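Local coordinates for protein DNA polymerase III subunit delta (Bacillus subtilis, PDB 3ZH9) that probably acts within the DNA polymerase III tau-delta-delta' loader as the wrench that opens the dimeric beta sliding ring so that it can be placed on primed DNA, at residues 82-86 with 97-102; 14-18 with 109-115; 248-252 with 314-319. All coordinates share one frame; numbering follows the deposited sequence.

Contact 1: residues 82-86 with 97-102; sequences NPYFL and HNVSAL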
loop_
_atom_site.group_PDB
_atom_site.type_symbol
_atom_site.label_atom_id
_atom_site.label_comp_id
_atom_site.label_asym_id
_atom_site.label_seq_id
_atom_site.Cartn_x
_atom_site.Cartn_y
_atom_site.Cartn_z
ATOM N N ASN A 82 -4.888 15.419 4.895
ATOM C CA ASN A 82 -3.982 16.211 4.050
ATOM C C ASN A 82 -3.511 17.561 4.592
ATOM O O ASN A 82 -3.696 18.590 3.937
ATOM C CB ASN A 82 -4.579 16.422 2.655
ATOM C CG ASN A 82 -4.947 15.121 1.975
ATOM O OD1 ASN A 82 -5.959 15.045 1.277
ATOM N ND2 ASN A 82 -4.139 14.092 2.179
ATOM N N PRO A 83 -2.899 17.562 5.783
ATOM C CA PRO A 83 -2.250 18.775 6.290
ATOM C C PRO A 83 -0.903 18.996 5.601
ATOM O O PRO A 83 0.143 18.814 6.224
ATOM C CB PRO A 83 -2.065 18.472 7.785
ATOM C CG PRO A 83 -1.997 16.993 7.858
ATOM C CD PRO A 83 -2.900 16.473 6.775
ATOM N N TYR A 84 -0.946 19.390 4.328
ATOM C CA TYR A 84 0.253 19.569 3.508
ATOM C C TYR A 84 1.211 20.594 4.100
ATOM O O TYR A 84 2.411 20.551 3.847
ATOM C CB TYR A 84 -0.118 19.967 2.070
ATOM C CG TYR A 84 -1.172 21.046 1.981
ATOM C CD1 TYR A 84 -0.831 22.397 2.058
ATOM C CD2 TYR A 84 -2.518 20.715 1.837
ATOM C CE1 TYR A 84 -1.813 23.390 1.990
ATOM C CE2 TYR A 84 -3.501 21.696 1.770
ATOM C CZ TYR A 84 -3.143 23.026 1.843
ATOM O OH TYR A 84 -4.126 23.987 1.771
ATOM N N PHE A 85 0.673 21.515 4.888
ATOM C CA PHE A 85 1.491 22.529 5.536
ATOM C C PHE A 85 2.389 21.935 6.627
ATOM O O PHE A 85 3.187 22.649 7.223
ATOM C CB PHE A 85 0.596 23.625 6.117
ATOM C CG PHE A 85 -0.607 23.093 6.847
ATOM C CD1 PHE A 85 -0.490 22.604 8.138
ATOM C CD2 PHE A 85 -1.850 23.061 6.231
ATOM C CE1 PHE A 85 -1.591 22.100 8.804
ATOM C CE2 PHE A 85 -2.948 22.558 6.891
ATOM C CZ PHE A 85 -2.820 22.083 8.184
ATOM N N LEU A 86 2.246 20.637 6.891
ATOM C CA LEU A 86 3.152 19.928 7.798
ATOM C C LEU A 86 4.437 19.495 7.083
ATOM O O LEU A 86 5.429 19.150 7.728
ATOM C CB LEU A 86 2.464 18.715 8.432
ATOM C CG LEU A 86 1.372 19.043 9.451
ATOM C CD1 LEU A 86 0.750 17.773 10.033
ATOM C CD2 LEU A 86 1.940 19.930 10.548
ATOM N N HIS A 97 -4.498 27.997 5.243
ATOM C CA HIS A 97 -5.240 27.618 6.444
ATOM C C HIS A 97 -4.872 28.409 7.694
ATOM O O HIS A 97 -3.934 29.205 7.693
ATOM C CB HIS A 97 -5.054 26.127 6.729
ATOM C CG HIS A 97 -5.665 25.232 5.696
ATOM N ND1 HIS A 97 -7.020 24.987 5.632
ATOM C CD2 HIS A 97 -5.103 24.515 4.694
ATOM C CE1 HIS A 97 -7.267 24.162 4.630
ATOM N NE2 HIS A 97 -6.121 23.857 4.046
ATOM N N ASN A 98 -5.661 28.199 8.742
ATOM C CA ASN A 98 -5.432 28.752 10.065
ATOM C C ASN A 98 -4.678 27.773 10.953
ATOM O O ASN A 98 -5.259 27.202 11.864
ATOM C CB ASN A 98 -6.769 29.085 10.710
ATOM C CG ASN A 98 -6.616 29.858 11.992
ATOM O OD1 ASN A 98 -5.545 30.365 12.299
ATOM N ND2 ASN A 98 -7.696 29.961 12.742
ATOM N N VAL A 99 -3.393 27.580 10.703
ATOM C CA VAL A 99 -2.607 26.614 11.454
ATOM C C VAL A 99 -2.579 26.923 12.952
ATOM O O VAL A 99 -2.654 26.015 13.771
ATOM C CB VAL A 99 -1.181 26.510 10.892
ATOM C CG1 VAL A 99 -0.255 25.840 11.883
ATOM C CG2 VAL A 99 -1.203 25.761 9.573
ATOM N N SER A 100 -2.495 28.201 13.307
ATOM C CA SER A 100 -2.387 28.599 14.715
ATOM C C SER A 100 -3.571 28.130 15.575
ATOM O O SER A 100 -3.406 27.786 16.744
ATOM C CB SER A 100 -2.205 30.117 14.839
ATOM O OG SER A 100 -3.341 30.815 14.353
ATOM N N ALA A 101 -4.762 28.125 14.990
ATOM C CA ALA A 101 -5.950 27.665 15.694
ATOM C C ALA A 101 -5.858 26.159 15.943
ATOM O O ALA A 101 -6.270 25.661 16.991
ATOM C CB ALA A 101 -7.202 28.014 14.899
ATOM N N LEU A 102 -5.307 25.441 14.970
ATOM C CA LEU A 102 -5.059 24.014 15.113
ATOM C C LEU A 102 -4.020 23.714 16.204
ATOM O O LEU A 102 -4.221 22.817 17.023
ATOM C CB LEU A 102 -4.624 23.406 13.775
ATOM C CG LEU A 102 -4.166 21.945 13.845
ATOM C CD1 LEU A 102 -5.272 21.063 14.410
ATOM C CD2 LEU A 102 -3.735 21.456 12.471
#

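Contact 2: residues 14-18 with 109-115; sequences VHPVY and PAPYTVF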
loop_
_atom_site.group_PDB
_atom_site.type_symbol
_atom_site.label_atom_id
_atom_site.label_comp_id
_atom_site.label_asym_id
_atom_site.label_seq_id
_atom_site.Cartn_x
_atom_site.Cartn_y
_atom_site.Cartn_z
ATOM N N VAL A 14 -8.310 5.289 24.006
ATOM C CA VAL A 14 -8.535 6.135 22.843
ATOM C C VAL A 14 -8.212 7.556 23.245
ATOM O O VAL A 14 -8.790 8.072 24.192
ATOM C CB VAL A 14 -9.993 6.050 22.325
ATOM C CG1 VAL A 14 -10.092 6.670 20.917
ATOM C CG2 VAL A 14 -10.452 4.605 22.297
ATOM N N HIS A 15 -7.265 8.171 22.542
ATOM C CA HIS A 15 -6.781 9.481 22.929
ATOM C C HIS A 15 -7.456 10.600 22.131
ATOM O O HIS A 15 -8.062 10.348 21.107
ATOM C CB HIS A 15 -5.249 9.498 22.842
ATOM C CG HIS A 15 -4.619 8.351 23.586
ATOM N ND1 HIS A 15 -4.745 8.191 24.953
ATOM C CD2 HIS A 15 -3.914 7.279 23.146
ATOM C CE1 HIS A 15 -4.118 7.088 25.326
ATOM N NE2 HIS A 15 -3.610 6.514 24.248
ATOM N N PRO A 16 -7.390 11.833 22.642
ATOM C CA PRO A 16 -8.113 12.953 22.015
ATOM C C PRO A 16 -7.499 13.389 20.681
ATOM O O PRO A 16 -8.218 13.940 19.861
ATOM C CB PRO A 16 -8.002 14.081 23.053
ATOM C CG PRO A 16 -7.709 13.378 24.363
ATOM C CD PRO A 16 -6.844 12.186 23.963
ATOM N N VAL A 17 -6.202 13.153 20.474
ATOM C CA VAL A 17 -5.529 13.612 19.251
ATOM C C VAL A 17 -4.570 12.537 18.704
ATOM O O VAL A 17 -3.686 12.035 19.429
ATOM C CB VAL A 17 -4.728 14.926 19.477
ATOM C CG1 VAL A 17 -4.103 15.406 18.183
ATOM C CG2 VAL A 17 -5.598 16.024 20.076
ATOM N N TYR A 18 -4.758 12.183 17.432
ATOM C CA TYR A 18 -3.816 11.301 16.718
ATOM C C TYR A 18 -3.268 12.003 15.496
ATOM O O TYR A 18 -3.945 12.827 14.873
ATOM C CB TYR A 18 -4.478 10.016 16.225
ATOM C CG TYR A 18 -4.937 9.090 17.310
ATOM C CD1 TYR A 18 -6.131 9.327 17.987
ATOM C CD2 TYR A 18 -4.175 7.985 17.673
ATOM C CE1 TYR A 18 -6.571 8.478 18.972
ATOM C CE2 TYR A 18 -4.593 7.135 18.683
ATOM C CZ TYR A 18 -5.802 7.378 19.319
ATOM O OH TYR A 18 -6.240 6.544 20.316
ATOM N N PRO A 109 -7.319 20.075 23.641
ATOM C CA PRO A 109 -8.358 19.542 22.748
ATOM C C PRO A 109 -9.628 19.222 23.520
ATOM O O PRO A 109 -9.600 19.210 24.748
ATOM C CB PRO A 109 -7.711 18.264 22.193
ATOM C CG PRO A 109 -6.834 17.788 23.349
ATOM C CD PRO A 109 -6.318 19.055 24.011
ATOM N N ALA A 110 -10.730 18.977 22.819
ATOM C CA ALA A 110 -11.996 18.716 23.502
ATOM C C ALA A 110 -12.001 17.275 23.988
ATOM O O ALA A 110 -11.748 16.364 23.208
ATOM C CB ALA A 110 -13.168 18.970 22.578
ATOM N N PRO A 111 -12.295 17.063 25.277
ATOM C CA PRO A 111 -12.110 15.727 25.859
ATOM C C PRO A 111 -13.082 14.699 25.281
ATOM O O PRO A 111 -12.839 13.487 25.325
ATOM C CB PRO A 111 -12.372 15.960 27.344
ATOM C CG PRO A 111 -13.294 17.160 27.388
ATOM C CD PRO A 111 -12.860 18.030 26.241
ATOM N N TYR A 112 -14.171 15.194 24.707
ATOM C CA TYR A 112 -15.227 14.340 24.179
ATOM C C TYR A 112 -15.054 14.050 22.684
ATOM O O TYR A 112 -15.858 13.352 22.075
ATOM C CB TYR A 112 -16.569 15.021 24.425
ATOM C CG TYR A 112 -16.524 16.520 24.166
ATOM C CD1 TYR A 112 -16.579 17.034 22.870
ATOM C CD2 TYR A 112 -16.422 17.420 25.226
ATOM C CE1 TYR A 112 -16.547 18.411 22.649
ATOM C CE2 TYR A 112 -16.385 18.791 25.018
ATOM C CZ TYR A 112 -16.449 19.285 23.733
ATOM O OH TYR A 112 -16.415 20.654 23.548
ATOM N N THR A 113 -13.997 14.604 22.107
ATOM C CA THR A 113 -13.701 14.442 20.690
ATOM C C THR A 113 -12.424 13.629 20.495
ATOM O O THR A 113 -11.436 13.815 21.213
ATOM C CB THR A 113 -13.520 15.826 20.004
ATOM O OG1 THR A 113 -14.781 16.490 19.928
ATOM C CG2 THR A 113 -12.941 15.685 18.600
ATOM N N VAL A 114 -12.454 12.711 19.542
ATOM C CA VAL A 114 -11.225 12.119 19.018
ATOM C C VAL A 114 -10.900 12.778 17.675
ATOM O O VAL A 114 -11.649 12.648 16.695
ATOM C CB VAL A 114 -11.341 10.585 18.860
ATOM C CG1 VAL A 114 -10.032 10.001 18.283
ATOM C CG2 VAL A 114 -11.723 9.948 20.211
ATOM N N PHE A 115 -9.785 13.499 17.652
ATOM C CA PHE A 115 -9.360 14.292 16.495
ATOM C C PHE A 115 -8.184 13.582 15.804
ATOM O O PHE A 115 -7.112 13.403 16.406
ATOM C CB PHE A 115 -8.913 15.669 16.991
ATOM C CG PHE A 115 -8.690 16.683 15.908
ATOM C CD1 PHE A 115 -7.448 16.794 15.283
ATOM C CD2 PHE A 115 -9.715 17.560 15.530
ATOM C CE1 PHE A 115 -7.235 17.747 14.284
ATOM C CE2 PHE A 115 -9.506 18.507 14.543
ATOM C CZ PHE A 115 -8.264 18.604 13.919
HETATM O O HOH W 1 -9.741 16.029 20.617
#

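Contact 3: residues 248-252 with 314-319; sequences PIKIM and MDYEMK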
loop_
_atom_site.group_PDB
_atom_site.type_symbol
_atom_site.label_atom_id
_atom_site.label_comp_id
_atom_site.label_asym_id
_atom_site.label_seq_id
_atom_site.Cartn_x
_atom_site.Cartn_y
_atom_site.Cartn_z
ATOM N N PRO A 248 -6.003 -13.111 -22.237
ATOM C CA PRO A 248 -4.740 -12.754 -22.891
ATOM C C PRO A 248 -4.496 -11.250 -22.861
ATOM O O PRO A 248 -3.360 -10.801 -22.677
ATOM C CB PRO A 248 -4.954 -13.219 -24.333
ATOM C CG PRO A 248 -5.913 -14.364 -24.212
ATOM C CD PRO A 248 -6.827 -14.008 -23.069
ATOM N N ILE A 249 -5.560 -10.478 -23.033
ATOM C CA ILE A 249 -5.434 -9.031 -23.074
ATOM C C ILE A 249 -5.033 -8.487 -21.702
ATOM O O ILE A 249 -4.264 -7.526 -21.614
ATOM C CB ILE A 249 -6.727 -8.354 -23.600
ATOM C CG1 ILE A 249 -6.495 -6.859 -23.832
ATOM C CG2 ILE A 249 -7.898 -8.618 -22.656
ATOM C CD1 ILE A 249 -7.572 -6.187 -24.655
ATOM N N LYS A 250 -5.534 -9.118 -20.641
ATOM C CA LYS A 250 -5.211 -8.705 -19.275
ATOM C C LYS A 250 -3.796 -9.117 -18.905
ATOM O O LYS A 250 -3.059 -8.354 -18.284
ATOM C CB LYS A 250 -6.199 -9.301 -18.265
ATOM C CG LYS A 250 -6.061 -8.709 -16.864
ATOM C CD LYS A 250 -6.954 -9.414 -15.859
ATOM N N ILE A 251 -3.425 -10.333 -19.287
ATOM C CA ILE A 251 -2.067 -10.816 -19.089
ATOM C C ILE A 251 -1.080 -9.852 -19.755
ATOM O O ILE A 251 -0.038 -9.520 -19.203
ATOM C CB ILE A 251 -1.888 -12.208 -19.705
ATOM C CG1 ILE A 251 -2.791 -13.226 -18.998
ATOM C CG2 ILE A 251 -0.439 -12.647 -19.624
ATOM C CD1 ILE A 251 -2.739 -14.590 -19.607
ATOM N N MET A 252 -1.439 -9.399 -20.947
ATOM C CA MET A 252 -0.564 -8.564 -21.749
ATOM C C MET A 252 -0.375 -7.201 -21.092
ATOM O O MET A 252 0.743 -6.676 -21.029
ATOM C CB MET A 252 -1.151 -8.413 -23.149
ATOM C CG MET A 252 -0.437 -7.386 -24.021
ATOM S SD MET A 252 -1.609 -6.471 -25.048
ATOM C CE MET A 252 -2.522 -5.564 -23.795
ATOM N N MET A 314 0.796 -5.193 -29.915
ATOM C CA MET A 314 -0.077 -6.318 -29.581
ATOM C C MET A 314 -1.386 -5.832 -28.977
ATOM O O MET A 314 -2.458 -6.385 -29.246
ATOM C CB MET A 314 0.614 -7.271 -28.613
ATOM C CG MET A 314 -0.248 -8.471 -28.242
ATOM S SD MET A 314 0.574 -9.468 -26.987
ATOM C CE MET A 314 2.089 -9.852 -27.857
ATOM N N ASP A 315 -1.298 -4.802 -28.146
ATOM C CA ASP A 315 -2.490 -4.236 -27.534
ATOM C C ASP A 315 -3.461 -3.775 -28.615
ATOM O O ASP A 315 -4.665 -3.977 -28.511
ATOM C CB ASP A 315 -2.128 -3.069 -26.610
ATOM C CG ASP A 315 -3.347 -2.416 -26.001
ATOM O OD1 ASP A 315 -3.919 -2.990 -25.050
ATOM O OD2 ASP A 315 -3.744 -1.334 -26.478
ATOM N N TYR A 316 -2.926 -3.157 -29.659
ATOM C CA TYR A 316 -3.750 -2.659 -30.747
ATOM C C TYR A 316 -4.308 -3.800 -31.597
ATOM O O TYR A 316 -5.470 -3.777 -31.998
ATOM C CB TYR A 316 -2.946 -1.694 -31.615
ATOM C CG TYR A 316 -3.653 -1.293 -32.888
ATOM C CD1 TYR A 316 -4.670 -0.350 -32.868
ATOM C CD2 TYR A 316 -3.303 -1.858 -34.108
ATOM C CE1 TYR A 316 -5.324 0.022 -34.027
ATOM C CE2 TYR A 316 -3.950 -1.497 -35.273
ATOM C CZ TYR A 316 -4.960 -0.556 -35.228
ATOM O OH TYR A 316 -5.610 -0.187 -36.387
ATOM N N GLU A 317 -3.477 -4.800 -31.870
ATOM C CA GLU A 317 -3.893 -5.934 -32.683
ATOM C C GLU A 317 -4.923 -6.803 -31.960
ATOM O O GLU A 317 -5.707 -7.519 -32.591
ATOM C CB GLU A 317 -2.677 -6.759 -33.109
ATOM C CG GLU A 317 -1.857 -6.110 -34.214
ATOM C CD GLU A 317 -0.570 -6.858 -34.513
ATOM O OE1 GLU A 317 -0.104 -7.621 -33.637
ATOM O OE2 GLU A 317 -0.021 -6.680 -35.625
ATOM N N MET A 318 -4.920 -6.732 -30.633
ATOM C CA MET A 318 -5.888 -7.469 -29.829
ATOM C C MET A 318 -7.215 -6.710 -29.709
ATOM O O MET A 318 -8.295 -7.298 -29.838
ATOM C CB MET A 318 -5.326 -7.772 -28.434
ATOM C CG MET A 318 -4.462 -9.017 -28.359
ATOM S SD MET A 318 -4.023 -9.425 -26.658
ATOM C CE MET A 318 -2.908 -10.800 -26.926
ATOM N N LYS A 319 -7.122 -5.407 -29.458
ATOM C CA LYS A 319 -8.303 -4.577 -29.256
ATOM C C LYS A 319 -9.110 -4.407 -30.545
ATOM O O LYS A 319 -10.342 -4.359 -30.523
ATOM C CB LYS A 319 -7.909 -3.208 -28.688
ATOM C CG LYS A 319 -7.769 -3.159 -27.165
ATOM C CD LYS A 319 -7.227 -1.801 -26.701
ATOM C CE LYS A 319 -7.372 -1.616 -25.195
ATOM N NZ LYS A 319 -6.613 -2.636 -24.412
#

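Contact 1: residues 82-86 with 97-102
F85 sits against V99 on one side and H97 on another, and its ring organises this contact. The CG2 methyl of V99 lies over one face of the F85 ring, 3.8 Å from the centroid and displaced toward the rim, where F85 CD1 is its closest atom at 3.5 Å: a CH-pi contact. On the opposite face lies CA of P83, from the same turn, so the ring is held between a backbone carbon and a methyl branch. L102 reaches the same ring differently: its CD2 comes in at the edge, 4.3 Å from F85 CE1. H97 crosses F85 at about a right angle, with H97 CD2 3.6 Å from F85 CE2 and the two ring planes inclined obliquely at 59°.

F85 presents its ring to the helix start because CG stands between the backbone N and the carbonyl carbon (chi1 44°). Y84 adopts a similar torsion and completes an aromatic cluster with F85 and H97; its hydroxyl reaches the imidazole at the edge, Y84 OH being 3.0 Å from H97 NE2. Each of these polar atoms has a partner beyond the two segments: H97 NE2 is hydrogen-bonded to the carbonyl of L54, and Y84 OH to that of I95. Were F85 replaced by an alanine, V99 CG2 would probably lose its ring face and the H97 imidazole part of its support, opening a gap between the turn and the helix.

Chemically, the contact is therefore divided: dispersion and CH-pi packing join the turn after strand 76-81 to the start of helix 99-107, while backbone carbonyls fix the polar ends of Y84 and H97 beside it.

Contact 2: residues 14-18 with 109-115
Two neighbouring strands of the five-stranded parallel sheet meet here, 17-21 and 113-119, in the strand order 2-3-4-1-5 expected of a AAA+-type P-loop NTPase fold. V17 pairs with F115 in parallel register. F115 N donates to P16 O (2.7 Å, 166° at the hydrogen), and Y18 N donates to F115 O (2.8 Å), so F115 uses both its backbone polar groups on the strand beside it. At the start of the pairing, a water bridges P16 O, just ahead of strand 17-21, at 2.7 Å and T113 O, at the first residue of strand 113-119, at 2.9 Å.

Side chains add to the join. Beside V17 and F115, V17 CG2 packs 3.7 Å from P109 CB, crossing the proline at about a right angle; P16 CB also meets P109 CG. With V114 CG1 anti to the backbone N (chi1 179°), this branch comes to the edge of the Y18 ring, 3.8 Å from CE1, leaving CG2 to touch V14 CG1 at 3.7 Å. The Y18 hydroxyl accepts H15 N (2.9 Å), tying the ring back to its own approach loop.

Around this pair, strand 76-81 flanks 113-119, and F139 of strand 139-142 is joined to V17 by backbone hydrogen bonding on the other side. Helix 25-39 packs on V14 and V114; helix 99-107 meets F115 through L102 and Y105.

Contact 3: residues 248-252 with 314-319
M252 reaches across to M314, D315 and M318, and its side chain can be followed outward atom by atom. CB points at the facing helix but stays 4.3 Å from M314 SD. CG comes closer to the same sulfur, at 3.8 Å, as the M252 and M314 chains slide past each other in opposite directions. Next, a bend at chi2 (-142°) sets SD against the backbone of D315, 3.5 Å from its CA, and SD also lies 4.1 Å from the sulfur of M318. A further bend at chi3 (66°) turns the tip, and the CE methyl ends 3.2 Å from D315 OD1, the M252 and D315 side chains crossing at about a right angle. A methyl next to sulfur is slightly polarised, so its nearness to a carboxylate oxygen is probably mildly favourable.

The two backbones are an antiparallel helix pair, 248-269 against 301-319, their local axes 10.6 Å apart at closest approach and their directions 162° apart. They belong to the all-helical C-terminal domain, which in related loader subunits forms the collar that holds the subunits together. Three methionines from both helices fill the middle of this interface, where flexible thioether chains can bend to fit one another.

Toward the start of helix 248-269, M318 runs extended beyond CG, laying its SD 3.9 Å from I249 CA and carrying CE on to the CB of P248. L328 of helix 325-338 also touches M318, and F332 touches M314. At the outer margin D315 OD1 has a stronger partner than the methyl: K319 NZ, one helical turn on in the chain, makes a salt bridge to it at 2.8 Å, approaching on the syn side of the carboxylate. The bend at the end of the lysine chain brings NZ back over I249 CD1.

Contacts 1 and 2 belong to the AAA+-like N-terminal part, and contact 3 to the helical C-terminal domain. Along the chain, strand 17-21 of contact 2 comes first, both segments of contact 1 follow, and strand 113-119 then completes contact 2; contact 3 comes much later. The centres of contacts 1 and 2 are about 17 Å apart, and the two meet directly where L102 CD1 of helix 99-107 packs 3.9 Å from F115 CE1 of the next strand. Contact 3 lies on the opposite side of the chain's centre, its centre about 47 and 52 Å from theirs, so the sheet contacts and the helix pair lie in separate parts of one loader subunit, with no direct touch between them.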